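Long-range contacts in folylpolyglutamate synthase protein FOLC (Mycobacterium tuberculosis, PDB 2VOS), which probably adds L-glutamate, at the expense of ATP, to dihydropteroate and to tetrahydrofolate and its polyglutamates in folate biosynthesis: residues Q275-Q280 against H300-A305; S287-P292 against A325-F330; L291-E296 against A331-P336; I234-P239 against A257-E262; Q280-V285 against S308-F313. One frame throughout, in Å; residues are numbered along the deposited sequence.

Interaction 1 of 5, residues Q275-Q280 against H300-A305. With ADP (adenosine-5'-diphosphate), chain B.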
# COMPACT_ATOMS: atom_id res chain seq x y z
N GLN A 275 -3.45 18.76 3.76
CA GLN A 275 -4.83 19.20 3.63
C GLN A 275 -5.50 19.20 5.00
O GLN A 275 -5.02 18.55 5.92
CB GLN A 275 -5.61 18.21 2.74
CG GLN A 275 -5.43 16.74 3.11
CD GLN A 275 -5.90 15.79 1.99
OE1 GLN A 275 -7.10 15.78 1.65
NE2 GLN A 275 -4.95 15.03 1.37
N VAL A 276 -6.60 19.93 5.13
CA VAL A 276 -7.33 19.97 6.36
C VAL A 276 -8.71 19.40 6.06
O VAL A 276 -9.34 19.78 5.08
CB VAL A 276 -7.43 21.41 6.84
CG1 VAL A 276 -8.36 21.45 8.09
CG2 VAL A 276 -6.01 21.98 7.22
N LEU A 277 -9.19 18.49 6.89
CA LEU A 277 -10.43 17.76 6.66
C LEU A 277 -11.47 17.98 7.74
O LEU A 277 -11.17 18.15 8.92
CB LEU A 277 -10.11 16.22 6.60
CG LEU A 277 -8.94 15.86 5.67
CD1 LEU A 277 -8.60 14.31 5.79
CD2 LEU A 277 -9.27 16.21 4.27
N GLN A 278 -12.73 17.87 7.34
CA GLN A 278 -13.78 17.67 8.29
C GLN A 278 -14.44 16.35 7.92
O GLN A 278 -14.96 16.20 6.80
CB GLN A 278 -14.85 18.79 8.18
CG GLN A 278 -15.91 18.61 9.25
CD GLN A 278 -16.93 19.72 9.26
OE1 GLN A 278 -17.63 19.95 8.25
NE2 GLN A 278 -17.04 20.43 10.41
N LEU A 279 -14.44 15.39 8.86
CA LEU A 279 -14.91 14.04 8.57
C LEU A 279 -16.13 13.67 9.41
O LEU A 279 -16.14 13.85 10.62
CB LEU A 279 -13.79 13.03 8.85
CG LEU A 279 -12.45 13.23 8.12
CD1 LEU A 279 -11.35 12.16 8.56
CD2 LEU A 279 -12.61 13.16 6.60
N GLN A 280 -17.14 13.10 8.76
CA GLN A 280 -18.17 12.41 9.50
C GLN A 280 -17.80 10.92 9.68
O GLN A 280 -17.72 10.17 8.69
CB GLN A 280 -19.50 12.53 8.79
CG GLN A 280 -20.63 11.84 9.58
CD GLN A 280 -21.92 12.43 9.23
OE1 GLN A 280 -22.06 13.65 9.23
NE2 GLN A 280 -22.90 11.58 8.90
N HIS A 300 -10.04 10.26 1.39
CA HIS A 300 -10.97 9.12 1.40
C HIS A 300 -10.40 7.96 2.20
O HIS A 300 -11.12 7.27 2.93
CB HIS A 300 -11.32 8.69 -0.06
CG HIS A 300 -12.21 9.68 -0.72
ND1 HIS A 300 -13.50 9.93 -0.26
CD2 HIS A 300 -12.00 10.57 -1.72
CE1 HIS A 300 -14.03 10.92 -0.95
NE2 HIS A 300 -13.14 11.33 -1.84
N ASN A 301 -9.09 7.74 2.04
CA ASN A 301 -8.38 6.75 2.85
C ASN A 301 -8.47 7.15 4.34
O ASN A 301 -8.71 6.30 5.17
CB ASN A 301 -6.87 6.67 2.49
CG ASN A 301 -6.66 6.10 1.09
OD1 ASN A 301 -7.58 5.50 0.52
ND2 ASN A 301 -5.46 6.26 0.55
N ALA A 302 -8.29 8.43 4.65
CA ALA A 302 -8.46 8.88 6.04
C ALA A 302 -9.80 8.56 6.65
O ALA A 302 -9.89 8.02 7.75
CB ALA A 302 -8.19 10.38 6.16
N VAL A 303 -10.90 8.89 5.98
CA VAL A 303 -12.17 8.66 6.65
C VAL A 303 -12.44 7.15 6.73
O VAL A 303 -13.08 6.67 7.65
CB VAL A 303 -13.35 9.35 5.91
CG1 VAL A 303 -13.64 8.64 4.58
CG2 VAL A 303 -14.58 9.39 6.80
N LEU A 304 -11.92 6.39 5.77
CA LEU A 304 -12.07 4.94 5.85
C LEU A 304 -11.32 4.37 7.07
O LEU A 304 -11.83 3.49 7.76
CB LEU A 304 -11.50 4.31 4.56
CG LEU A 304 -11.69 2.80 4.45
CD1 LEU A 304 -13.20 2.45 4.51
CD2 LEU A 304 -11.12 2.34 3.02
N ALA A 305 -10.08 4.85 7.29
CA ALA A 305 -9.27 4.46 8.45
C ALA A 305 -9.97 4.86 9.76
O ALA A 305 -9.99 4.11 10.78
CB ALA A 305 -7.90 5.11 8.37
PB ADP B . -1.96 -0.43 -1.88
O1B ADP B . -1.34 -0.84 -0.57
O2B ADP B . -1.14 -0.83 -3.08
O3B ADP B . -3.43 -0.73 -2.04
PA ADP B . -1.01 2.31 -1.32
O1A ADP B . 0.40 1.74 -1.26
O2A ADP B . -1.61 3.25 -0.28
O3A ADP B . -2.06 1.19 -1.88
O5' ADP B . -0.93 3.25 -2.65
C5' ADP B . -0.31 2.88 -3.88
C4' ADP B . -0.56 4.06 -4.85
O4' ADP B . -1.99 4.16 -5.11
C3' ADP B . -0.25 5.43 -4.26
O3' ADP B . 1.02 5.89 -4.67
C2' ADP B . -1.23 6.42 -4.82
O2' ADP B . -0.78 6.73 -6.18
C1' ADP B . -2.42 5.54 -5.08
N9 ADP B . -3.50 5.55 -4.06
C8 ADP B . -3.47 5.32 -2.70
N7 ADP B . -4.74 5.38 -2.19
C5 ADP B . -5.59 5.52 -3.26
C6 ADP B . -7.04 5.62 -3.46
N6 ADP B . -7.89 5.55 -2.41
N1 ADP B . -7.45 5.82 -4.71
C2 ADP B . -6.66 5.96 -5.81
N3 ADP B . -5.31 5.86 -5.72
C4 ADP B . -4.77 5.66 -4.47
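Strand 275-280, whose Leu279 lies nearest to Val303 of the helix segment 300-305, passes that helix with the two axes 9.0 Å apart at closest approach and inclined by 40° in their N-to-C directions. The pairing is a strand-on-helix layer of the Mur ligase middle domain: the central strand of a three-stranded antiparallel sheet lies across helix 296-312, whose other side faces the nucleotide. Alternation along the strand directs Leu277 and Leu279 at the helix, while Gln278 between them turns to the outer surface and bonds Arg267 and Ser287.

The contact is apolar and buried. Leu277 CD1 lies 4.0 Å from Ala302 CB. Leu279 divides its two branches: CD1 lies by the backbone N and CA of Val303, and CD2 meets Val303 CB at 3.9 Å, the two side chains crossing at a slant. Both leucines keep CG beside the backbone N with a nearly trans chi2, which extends them into the helix surface. Val303 sends CG2 to the strand backbone, 3.7 Å from Gln280 O.

One residue before Ala302, Asn301 leaves the helix on the adenine side, and its amide reads the base with both ends. ADP N6 donates to Asn301 OD1 at 2.9 Å. Gln298 OE1 takes a second bond from the same amide nitrogen that serves the base, which should help fix the rotation of the group. Completing the pair, Asn301 ND2 donates to ADP N7 at 3.0 Å, with an almost straight N-H...N angle of 172°.

Interaction 2 of 5, residues S287-P292 against A325-F330; sequences SDIYLP and AVRAGF
This is an edge-strand-to-helix contact with an apolar centre and a polar rim. Strand 284-291, an outer strand of the three-stranded antiparallel sheet in the Mur ligase fold, runs nearly alongside helix 323-331, the short segments inclined by 18° with axes 7.3 Å apart.

Phe330 and Ile289 carry the apolar part. Ile289 points its CG2 branch obliquely at the ring, 3.6 Å from Phe330 CD2, while its CD1 reaches the other way along the helix to Val326 CG1. Leu291, with CG trans to its backbone N, swings CD1 back to within 3.9 Å of Phe330 CD1, again at a slant to the ring. Leu279, Ala302 and Leu306 also touch the phenyl group, which thus joins the sheet to helix 296-312.

Arg327 spans the solvent-facing rim. Its aliphatic part passes Ile289 at about a right angle and brings Arg327 CD to 3.4 Å from Asp288 O; a bend at chi3 (-71°) then turns the guanidinium towards the strand backbone. NH1 is held by a salt bridge to Asp324. A water in the guanidinium plane accepts from NH2, and a second water links Tyr290 O to Arg327 O, donating to both. Across the contact, Arg327 NH2 donates to Ser287 O at 3.1 Å, in the carbonyl plane but with a bent N-H...O angle of 142°.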
# COMPACT_ATOMS: atom_id res chain seq x y z
N SER A 287 -13.55 17.64 13.36
CA SER A 287 -13.18 18.86 12.59
C SER A 287 -11.69 19.22 12.68
O SER A 287 -11.04 18.78 13.57
CB SER A 287 -13.97 20.05 13.14
OG SER A 287 -15.36 19.76 13.03
N ASP A 288 -11.21 20.06 11.77
CA ASP A 288 -9.83 20.56 11.78
C ASP A 288 -8.81 19.43 11.85
O ASP A 288 -7.85 19.50 12.60
CB ASP A 288 -9.59 21.50 12.96
CG ASP A 288 -8.33 22.48 12.73
OD1 ASP A 288 -8.05 22.86 11.52
OD2 ASP A 288 -7.66 22.89 13.77
N ILE A 289 -9.05 18.38 11.07
CA ILE A 289 -8.08 17.34 10.95
C ILE A 289 -7.01 17.77 9.93
O ILE A 289 -7.31 17.91 8.74
CB ILE A 289 -8.72 16.06 10.51
CG1 ILE A 289 -9.60 15.54 11.66
CG2 ILE A 289 -7.62 15.00 10.19
CD1 ILE A 289 -10.57 14.47 11.22
N TYR A 290 -5.78 17.98 10.39
CA TYR A 290 -4.69 18.21 9.47
C TYR A 290 -4.06 16.89 9.09
O TYR A 290 -3.64 16.12 9.97
CB TYR A 290 -3.65 19.18 10.06
CG TYR A 290 -2.44 19.32 9.13
CD1 TYR A 290 -2.50 20.10 7.97
CD2 TYR A 290 -1.24 18.67 9.41
CE1 TYR A 290 -1.38 20.23 7.10
CE2 TYR A 290 -0.08 18.79 8.52
CZ TYR A 290 -0.19 19.55 7.38
OH TYR A 290 0.89 19.72 6.52
N LEU A 291 -4.03 16.59 7.78
CA LEU A 291 -3.40 15.35 7.32
C LEU A 291 -2.18 15.75 6.48
O LEU A 291 -2.36 16.44 5.47
CB LEU A 291 -4.39 14.59 6.45
CG LEU A 291 -3.85 13.25 5.90
CD1 LEU A 291 -3.71 12.22 7.03
CD2 LEU A 291 -4.79 12.74 4.84
N PRO A 292 -0.95 15.39 6.90
CA PRO A 292 0.19 15.85 6.11
C PRO A 292 0.46 14.98 4.82
O PRO A 292 1.59 14.52 4.60
CB PRO A 292 1.36 15.76 7.08
CG PRO A 292 1.02 14.49 7.92
CD PRO A 292 -0.54 14.55 8.04
N ALA A 325 -7.34 13.00 20.06
CA ALA A 325 -6.53 11.83 19.71
C ALA A 325 -6.65 11.55 18.19
O ALA A 325 -5.68 11.19 17.48
CB ALA A 325 -6.99 10.60 20.53
N VAL A 326 -7.86 11.72 17.66
CA VAL A 326 -8.04 11.56 16.21
C VAL A 326 -7.18 12.63 15.46
O VAL A 326 -6.53 12.30 14.49
CB VAL A 326 -9.50 11.72 15.82
CG1 VAL A 326 -9.68 11.93 14.30
CG2 VAL A 326 -10.40 10.53 16.44
N ARG A 327 -7.24 13.90 15.86
CA ARG A 327 -6.40 14.92 15.21
C ARG A 327 -4.92 14.57 15.32
O ARG A 327 -4.18 14.67 14.32
CB ARG A 327 -6.65 16.28 15.81
CG ARG A 327 -7.85 16.96 15.20
CD ARG A 327 -8.18 18.36 15.78
NE ARG A 327 -8.72 18.28 17.15
CZ ARG A 327 -9.99 17.99 17.45
NH1 ARG A 327 -10.37 17.91 18.73
NH2 ARG A 327 -10.89 17.73 16.48
N ALA A 328 -4.50 14.17 16.52
CA ALA A 328 -3.06 13.79 16.73
C ALA A 328 -2.63 12.57 15.89
O ALA A 328 -1.50 12.55 15.37
CB ALA A 328 -2.75 13.60 18.24
N GLY A 329 -3.50 11.55 15.74
CA GLY A 329 -3.13 10.38 14.96
C GLY A 329 -2.97 10.73 13.50
O GLY A 329 -1.97 10.36 12.85
N PHE A 330 -3.92 11.48 12.97
CA PHE A 330 -3.81 11.89 11.55
C PHE A 330 -2.61 12.78 11.28
O PHE A 330 -1.92 12.60 10.28
CB PHE A 330 -5.10 12.56 11.08
CG PHE A 330 -6.15 11.57 10.70
CD1 PHE A 330 -5.86 10.58 9.78
CD2 PHE A 330 -7.43 11.61 11.29
CE1 PHE A 330 -6.82 9.61 9.42
CE2 PHE A 330 -8.43 10.68 10.91
CZ PHE A 330 -8.12 9.71 9.94
O HOH W 1 -13.95 17.60 16.67
O HOH W 2 -4.65 16.50 12.55

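Interaction 3 of 5, residues L291-E296 against A331-P336; sequences LPLHGE and AAVTSP
Val333 holds CG1 trans to its backbone N (chi1 167°), which turns that methyl towards Leu293; the leucine in turn keeps CG beside its own N (chi1 -64°) with chi2 fully extended, so that CD1 arrives at 3.6 Å from Val333 CG1. The two side chains cross at about a right angle. The other side of the valine serves Leu291, whose CD1 lies 4.1 Å from both CB and CG2 of Val333. One valine is therefore flanked by Leu291, at the end of strand 284-291, and Leu293, in the loop after it, with Met81 and Ala84 of helix 75-88 also against it.

Between the leucines, Pro292 is the centre of an inverse gamma turn, closed by a weak bond from Leu293 N to Leu291 O. Its ring leans over the opposite backbone: Pro292 CG is 3.4 Å from Val333 O and 3.6 Å from Ala331 O. The carbonyl of the same proline is tied to the second loop by a water, which donates to Pro292 O and, at 3.1 Å, to Val333 O.

Farther along, Leu293 CD2 lies 3.9 Å from Ser335 N. The hydroxyl of that serine bonds the hydroxyl of Ser77, an ADP-binding residue, and the chain then continues towards Arg338, another one. Thus the loop entering helix 296-312 and the loop between helix 323-331 and strand 340-343 meet beside the nucleotide site. Their direct contacts are van der Waals in kind, with the bridging water as a polar link, implying that shape more than charge sets how the two loops lie together.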
# COMPACT_ATOMS: atom_id res chain seq x y z
N LEU A 291 -4.03 16.59 7.78
CA LEU A 291 -3.40 15.35 7.32
C LEU A 291 -2.18 15.75 6.48
O LEU A 291 -2.36 16.44 5.47
CB LEU A 291 -4.39 14.59 6.45
CG LEU A 291 -3.85 13.25 5.90
CD1 LEU A 291 -3.71 12.22 7.03
CD2 LEU A 291 -4.79 12.74 4.84
N PRO A 292 -0.95 15.39 6.90
CA PRO A 292 0.19 15.85 6.11
C PRO A 292 0.46 14.98 4.82
O PRO A 292 1.59 14.52 4.60
CB PRO A 292 1.36 15.76 7.08
CG PRO A 292 1.02 14.49 7.92
CD PRO A 292 -0.54 14.55 8.04
N LEU A 293 -0.57 14.74 3.99
CA LEU A 293 -0.39 13.96 2.77
C LEU A 293 -1.19 14.72 1.71
O LEU A 293 -2.23 15.35 2.00
CB LEU A 293 -1.01 12.54 2.92
CG LEU A 293 -0.40 11.61 3.96
CD1 LEU A 293 -1.17 10.29 3.99
CD2 LEU A 293 1.10 11.38 3.61
N HIS A 294 -0.73 14.61 0.47
CA HIS A 294 -1.35 15.27 -0.63
C HIS A 294 -2.33 14.30 -1.29
O HIS A 294 -2.13 13.09 -1.32
CB HIS A 294 -0.28 15.67 -1.66
CG HIS A 294 0.82 16.53 -1.12
ND1 HIS A 294 0.61 17.82 -0.65
CD2 HIS A 294 2.16 16.31 -1.02
CE1 HIS A 294 1.77 18.32 -0.24
NE2 HIS A 294 2.72 17.43 -0.46
N GLY A 295 -3.40 14.84 -1.84
CA GLY A 295 -4.29 14.06 -2.70
C GLY A 295 -5.69 13.91 -2.13
O GLY A 295 -5.84 13.58 -0.95
N GLU A 296 -6.70 14.15 -2.96
CA GLU A 296 -8.07 13.87 -2.55
C GLU A 296 -8.22 12.40 -2.14
O GLU A 296 -8.97 12.06 -1.23
CB GLU A 296 -9.11 14.25 -3.63
CG GLU A 296 -10.54 14.00 -3.09
CD GLU A 296 -11.63 14.06 -4.12
OE1 GLU A 296 -11.40 14.74 -5.17
OE2 GLU A 296 -12.71 13.44 -3.88
N ALA A 331 -2.30 13.70 12.22
CA ALA A 331 -1.18 14.55 12.06
C ALA A 331 0.11 13.78 12.06
O ALA A 331 1.11 14.25 11.51
CB ALA A 331 -1.14 15.62 13.14
N ALA A 332 0.12 12.61 12.69
CA ALA A 332 1.36 11.85 12.73
C ALA A 332 1.50 10.86 11.55
O ALA A 332 2.51 10.18 11.46
CB ALA A 332 1.44 11.07 14.04
N VAL A 333 0.51 10.79 10.66
CA VAL A 333 0.54 9.78 9.58
C VAL A 333 1.71 10.04 8.65
O VAL A 333 1.91 11.20 8.25
CB VAL A 333 -0.74 9.92 8.68
CG1 VAL A 333 -0.60 9.14 7.36
CG2 VAL A 333 -1.94 9.44 9.49
N THR A 334 2.41 8.98 8.23
CA THR A 334 3.33 9.08 7.05
C THR A 334 2.89 8.02 6.07
O THR A 334 2.20 7.02 6.45
CB THR A 334 4.80 8.88 7.39
OG1 THR A 334 4.92 7.60 8.03
CG2 THR A 334 5.30 9.95 8.36
N SER A 335 3.16 8.23 4.78
CA SER A 335 2.97 7.12 3.82
C SER A 335 4.13 7.22 2.79
O SER A 335 3.99 7.84 1.75
CB SER A 335 1.60 7.19 3.15
OG SER A 335 1.34 5.96 2.44
N PRO A 336 5.28 6.68 3.14
CA PRO A 336 6.47 6.81 2.35
C PRO A 336 6.20 6.30 0.93
O PRO A 336 5.45 5.36 0.73
CB PRO A 336 7.49 5.91 3.01
CG PRO A 336 6.85 5.48 4.41
CD PRO A 336 5.43 5.85 4.37
O HOH W 3 3.34 12.58 5.87

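Interaction 4 of 5, residues I234-P239 against A257-E262; sequences IGRQVP and AREDSE
The last pair of parallel strands in the eight-stranded sheet of the P-loop-type middle domain meets here, at the C-terminal ends of strands 231-234 and 255-258. Ile234 bridges Arg258 in register. Ile234 N donates to Ala257 O, and Glu259 N to Ile234 O, both at 2.8 Å.

Beyond the strands the loops are joined by charge. Arg236, extended from CG to NE, lays the edge of its guanidinium against Asp260: NE donates to the syn lone pair of Asp260 OD2 at 2.8 Å, tilted 23° out of the guanidinium plane, while the NH2 bonds to this carboxylate are weak. Glu259 OE2 is 3.9 Å from Arg236 NE, well out of the guanidinium plane, a long ionic contact in which no N-H points at the oxygen. Glu259 OE2 is also hydrogen-bonded by His300. The other oxygen, Glu259 OE1, takes a bond from a water that accepts from Arg236 N, and a second water joins Gly235 O to Glu259 O. Within 257-262, Arg258 grips Glu262 side-on with NE and NH2.

Helix 239-251, which connects the two strands, packs on Ile234 through Met242 and Leu245, while helix 296-312 approaches the charged loops, with His300 against Arg236 and Val303 against Glu259.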
# COMPACT_ATOMS: atom_id res chain seq x y z
N ILE A 234 -16.38 -0.24 4.32
CA ILE A 234 -16.15 -0.28 2.91
C ILE A 234 -15.98 1.11 2.32
O ILE A 234 -16.82 2.00 2.54
CB ILE A 234 -17.35 -0.98 2.25
CG1 ILE A 234 -17.45 -2.41 2.78
CG2 ILE A 234 -17.09 -1.11 0.76
CD1 ILE A 234 -18.75 -3.16 2.30
N GLY A 235 -14.89 1.31 1.58
CA GLY A 235 -14.67 2.59 0.91
C GLY A 235 -15.57 2.72 -0.33
O GLY A 235 -16.44 1.88 -0.58
N ARG A 236 -15.32 3.75 -1.14
CA ARG A 236 -16.12 4.01 -2.36
C ARG A 236 -15.92 2.89 -3.37
O ARG A 236 -14.79 2.55 -3.65
CB ARG A 236 -15.62 5.32 -3.00
CG ARG A 236 -16.39 6.52 -2.52
CD ARG A 236 -15.76 7.88 -2.87
NE ARG A 236 -16.64 8.94 -2.33
CZ ARG A 236 -16.71 10.20 -2.76
NH1 ARG A 236 -15.92 10.62 -3.75
NH2 ARG A 236 -17.55 11.06 -2.18
N GLN A 237 -16.99 2.34 -3.97
CA GLN A 237 -16.85 1.21 -4.90
C GLN A 237 -17.77 1.46 -6.07
O GLN A 237 -18.71 2.25 -5.96
CB GLN A 237 -17.28 -0.10 -4.24
CG GLN A 237 -16.60 -0.45 -2.91
CD GLN A 237 -15.11 -0.71 -3.08
OE1 GLN A 237 -14.60 -0.86 -4.21
NE2 GLN A 237 -14.40 -0.77 -1.96
N VAL A 238 -17.55 0.80 -7.21
CA VAL A 238 -18.58 0.81 -8.27
C VAL A 238 -19.71 -0.14 -7.91
O VAL A 238 -19.52 -1.07 -7.12
CB VAL A 238 -18.00 0.46 -9.66
CG1 VAL A 238 -16.93 1.48 -10.07
CG2 VAL A 238 -17.44 -0.92 -9.68
N PRO A 239 -20.93 0.10 -8.46
CA PRO A 239 -22.10 -0.69 -8.06
C PRO A 239 -21.92 -2.20 -8.08
O PRO A 239 -22.31 -2.87 -7.11
CB PRO A 239 -23.16 -0.28 -9.08
CG PRO A 239 -22.82 1.21 -9.34
CD PRO A 239 -21.30 1.24 -9.33
N ALA A 257 -20.52 -0.74 7.28
CA ALA A 257 -20.45 0.72 7.28
C ALA A 257 -19.88 1.08 5.91
O ALA A 257 -18.80 0.59 5.54
CB ALA A 257 -19.49 1.19 8.40
N ARG A 258 -20.54 1.99 5.19
CA ARG A 258 -20.11 2.25 3.81
C ARG A 258 -19.80 3.71 3.64
O ARG A 258 -20.60 4.55 4.08
CB ARG A 258 -21.25 1.94 2.83
CG ARG A 258 -21.61 0.49 2.79
CD ARG A 258 -23.06 0.30 2.22
NE ARG A 258 -24.02 0.90 3.14
CZ ARG A 258 -25.29 1.18 2.83
NH1 ARG A 258 -25.76 0.91 1.61
NH2 ARG A 258 -26.08 1.72 3.75
N GLU A 259 -18.71 4.04 2.94
CA GLU A 259 -18.43 5.46 2.69
C GLU A 259 -19.58 6.07 2.00
O GLU A 259 -20.23 5.42 1.17
CB GLU A 259 -17.11 5.73 1.95
CG GLU A 259 -16.78 7.24 1.95
CD GLU A 259 -15.41 7.51 1.34
OE1 GLU A 259 -14.76 6.49 1.02
OE2 GLU A 259 -15.01 8.70 1.19
N ASP A 260 -19.90 7.30 2.41
CA ASP A 260 -21.02 8.08 1.85
C ASP A 260 -22.38 7.61 2.31
O ASP A 260 -23.39 8.12 1.84
CB ASP A 260 -20.99 8.16 0.32
CG ASP A 260 -19.72 8.86 -0.20
OD1 ASP A 260 -19.28 9.83 0.40
OD2 ASP A 260 -19.09 8.40 -1.16
N SER A 261 -22.43 6.62 3.19
CA SER A 261 -23.70 6.31 3.88
C SER A 261 -23.55 6.40 5.41
O SER A 261 -24.34 7.06 6.07
CB SER A 261 -24.19 4.91 3.56
OG SER A 261 -24.66 4.80 2.24
N GLU A 262 -22.56 5.68 5.96
CA GLU A 262 -22.36 5.64 7.39
C GLU A 262 -21.26 6.59 7.80
O GLU A 262 -21.19 6.94 8.95
CB GLU A 262 -22.01 4.21 7.87
CG GLU A 262 -23.21 3.22 7.97
CD GLU A 262 -23.82 2.88 6.61
OE1 GLU A 262 -23.08 2.40 5.73
OE2 GLU A 262 -25.04 3.11 6.40
O HOH W 4 -19.16 2.97 -0.15
O HOH W 5 -12.91 5.41 -0.41

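Interaction 5 of 5, residues Q280-V285 against S308-F313; sequences QGLGGV and SVEAFF
Hydrogen bonds dominate this contact, in which the carboxylate of Glu310 on helix 296-312 receives the backbone of the beta hairpin between strands 274-281 and 284-291. The hairpin turns through a type I turn from Gly281 to Gly284. Two successive N-H groups in it are taken up, one by each oxygen: Leu282 N donates to Glu310 OE1 at 2.6 Å, met on the syn side, and Gly283 N to Glu310 OE2 at 2.8 Å, from above the carboxylate plane. With CG beside the backbone N (chi1 -77°) and chi2 trans, the glutamate extends straight from the helix to the turn. Tyr286 OH also bonds OE2, so the buried carboxylate, probably ionised, has three hydrogen-bond partners. Gly281 fits closely, its CA 3.2 Å from Glu310 OE1. Leu282 CB and CG lie beside the same oxygen, each 3.6 Å from Glu310 OE1.

Apolar contact is smaller: Leu282 CD1 is 4.1 Å from Glu310 CB and 4.3 Å from Ala311 CB.

The hairpin end is thereby fixed to the last turn of helix 296-312, which on its other sides packs on helix 75-88 through Val309 and on strands 191-194 and 231-234 through Ser308, Phe312 and Ala311.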
# COMPACT_ATOMS: atom_id res chain seq x y z
N GLN A 280 -17.14 13.10 8.76
CA GLN A 280 -18.17 12.41 9.50
C GLN A 280 -17.80 10.92 9.68
O GLN A 280 -17.72 10.17 8.69
CB GLN A 280 -19.50 12.53 8.79
CG GLN A 280 -20.63 11.84 9.58
CD GLN A 280 -21.92 12.43 9.23
OE1 GLN A 280 -22.06 13.65 9.23
NE2 GLN A 280 -22.90 11.58 8.90
N GLY A 281 -17.50 10.53 10.91
CA GLY A 281 -17.20 9.16 11.23
C GLY A 281 -18.46 8.49 11.75
O GLY A 281 -19.56 9.11 11.80
N LEU A 282 -18.31 7.26 12.25
CA LEU A 282 -19.48 6.54 12.83
C LEU A 282 -20.03 7.19 14.12
O LEU A 282 -21.21 7.08 14.40
CB LEU A 282 -19.10 5.10 13.14
CG LEU A 282 -18.46 4.33 11.99
CD1 LEU A 282 -18.19 2.96 12.47
CD2 LEU A 282 -19.46 4.27 10.79
N GLY A 283 -19.17 7.81 14.92
CA GLY A 283 -19.56 8.44 16.17
C GLY A 283 -19.76 9.95 16.09
O GLY A 283 -20.03 10.59 17.11
N GLY A 284 -19.67 10.54 14.90
CA GLY A 284 -19.99 11.96 14.77
C GLY A 284 -19.02 12.74 13.88
O GLY A 284 -18.23 12.14 13.14
N VAL A 285 -19.06 14.06 13.97
CA VAL A 285 -18.22 14.89 13.14
C VAL A 285 -16.90 15.24 13.84
O VAL A 285 -16.88 15.68 14.99
CB VAL A 285 -18.96 16.18 12.78
CG1 VAL A 285 -18.10 17.11 11.91
CG2 VAL A 285 -20.28 15.84 12.09
N SER A 308 -12.89 2.59 10.46
CA SER A 308 -12.38 1.27 10.87
C SER A 308 -11.94 1.27 12.35
O SER A 308 -12.15 0.29 13.08
CB SER A 308 -11.18 0.87 10.00
OG SER A 308 -11.57 0.83 8.63
N VAL A 309 -11.28 2.34 12.77
CA VAL A 309 -10.79 2.42 14.15
C VAL A 309 -11.99 2.63 15.10
O VAL A 309 -12.03 2.04 16.20
CB VAL A 309 -9.74 3.50 14.31
CG1 VAL A 309 -9.46 3.73 15.80
CG2 VAL A 309 -8.45 3.03 13.60
N GLU A 310 -12.97 3.42 14.65
CA GLU A 310 -14.22 3.63 15.40
C GLU A 310 -14.90 2.29 15.58
O GLU A 310 -15.34 1.96 16.71
CB GLU A 310 -15.15 4.58 14.66
CG GLU A 310 -14.71 6.03 14.78
CD GLU A 310 -15.68 6.93 14.08
OE1 GLU A 310 -15.87 6.72 12.86
OE2 GLU A 310 -16.34 7.76 14.74
N ALA A 311 -15.02 1.54 14.50
CA ALA A 311 -15.69 0.22 14.53
C ALA A 311 -14.98 -0.71 15.50
O ALA A 311 -15.62 -1.34 16.35
CB ALA A 311 -15.69 -0.42 13.17
N PHE A 312 -13.65 -0.76 15.41
CA PHE A 312 -12.84 -1.58 16.29
C PHE A 312 -13.10 -1.29 17.76
O PHE A 312 -13.20 -2.21 18.56
CB PHE A 312 -11.34 -1.39 15.99
CG PHE A 312 -10.48 -2.23 16.84
CD1 PHE A 312 -10.27 -3.58 16.53
CD2 PHE A 312 -9.91 -1.72 17.98
CE1 PHE A 312 -9.47 -4.38 17.37
CE2 PHE A 312 -9.10 -2.50 18.80
CZ PHE A 312 -8.89 -3.83 18.51
N PHE A 313 -13.19 -0.02 18.13
CA PHE A 313 -13.43 0.34 19.51
C PHE A 313 -14.90 0.52 19.85
O PHE A 313 -15.20 0.97 20.93
CB PHE A 313 -12.69 1.62 19.90
CG PHE A 313 -11.21 1.43 20.02
CD1 PHE A 313 -10.36 2.00 19.09
CD2 PHE A 313 -10.68 0.64 21.03
CE1 PHE A 313 -8.97 1.82 19.20
CE2 PHE A 313 -9.28 0.46 21.13
CZ PHE A 313 -8.45 1.04 20.21

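From the N terminus, interaction 4 comes first, closing the loop around helix 239-251 at the edge of the large sheet before any other contact opens. The remaining four interleave. Strand 274-281 opens interaction 1 and, at the shared Gln280, interaction 5; both close on helix 296-312, but they cross each other and also cross interaction 2, which runs from strand 284-291 to helix 323-331. Interaction 3 shares Leu291 and Pro292 with interaction 2, ends just beyond it and likewise crosses interactions 1 and 5. His300 bonding Glu259 ties interaction 4 to interaction 1. Helix 296-312 lies between the large sheet and the three-stranded sheet, and helix 323-331 packs on both that helix and the small sheet.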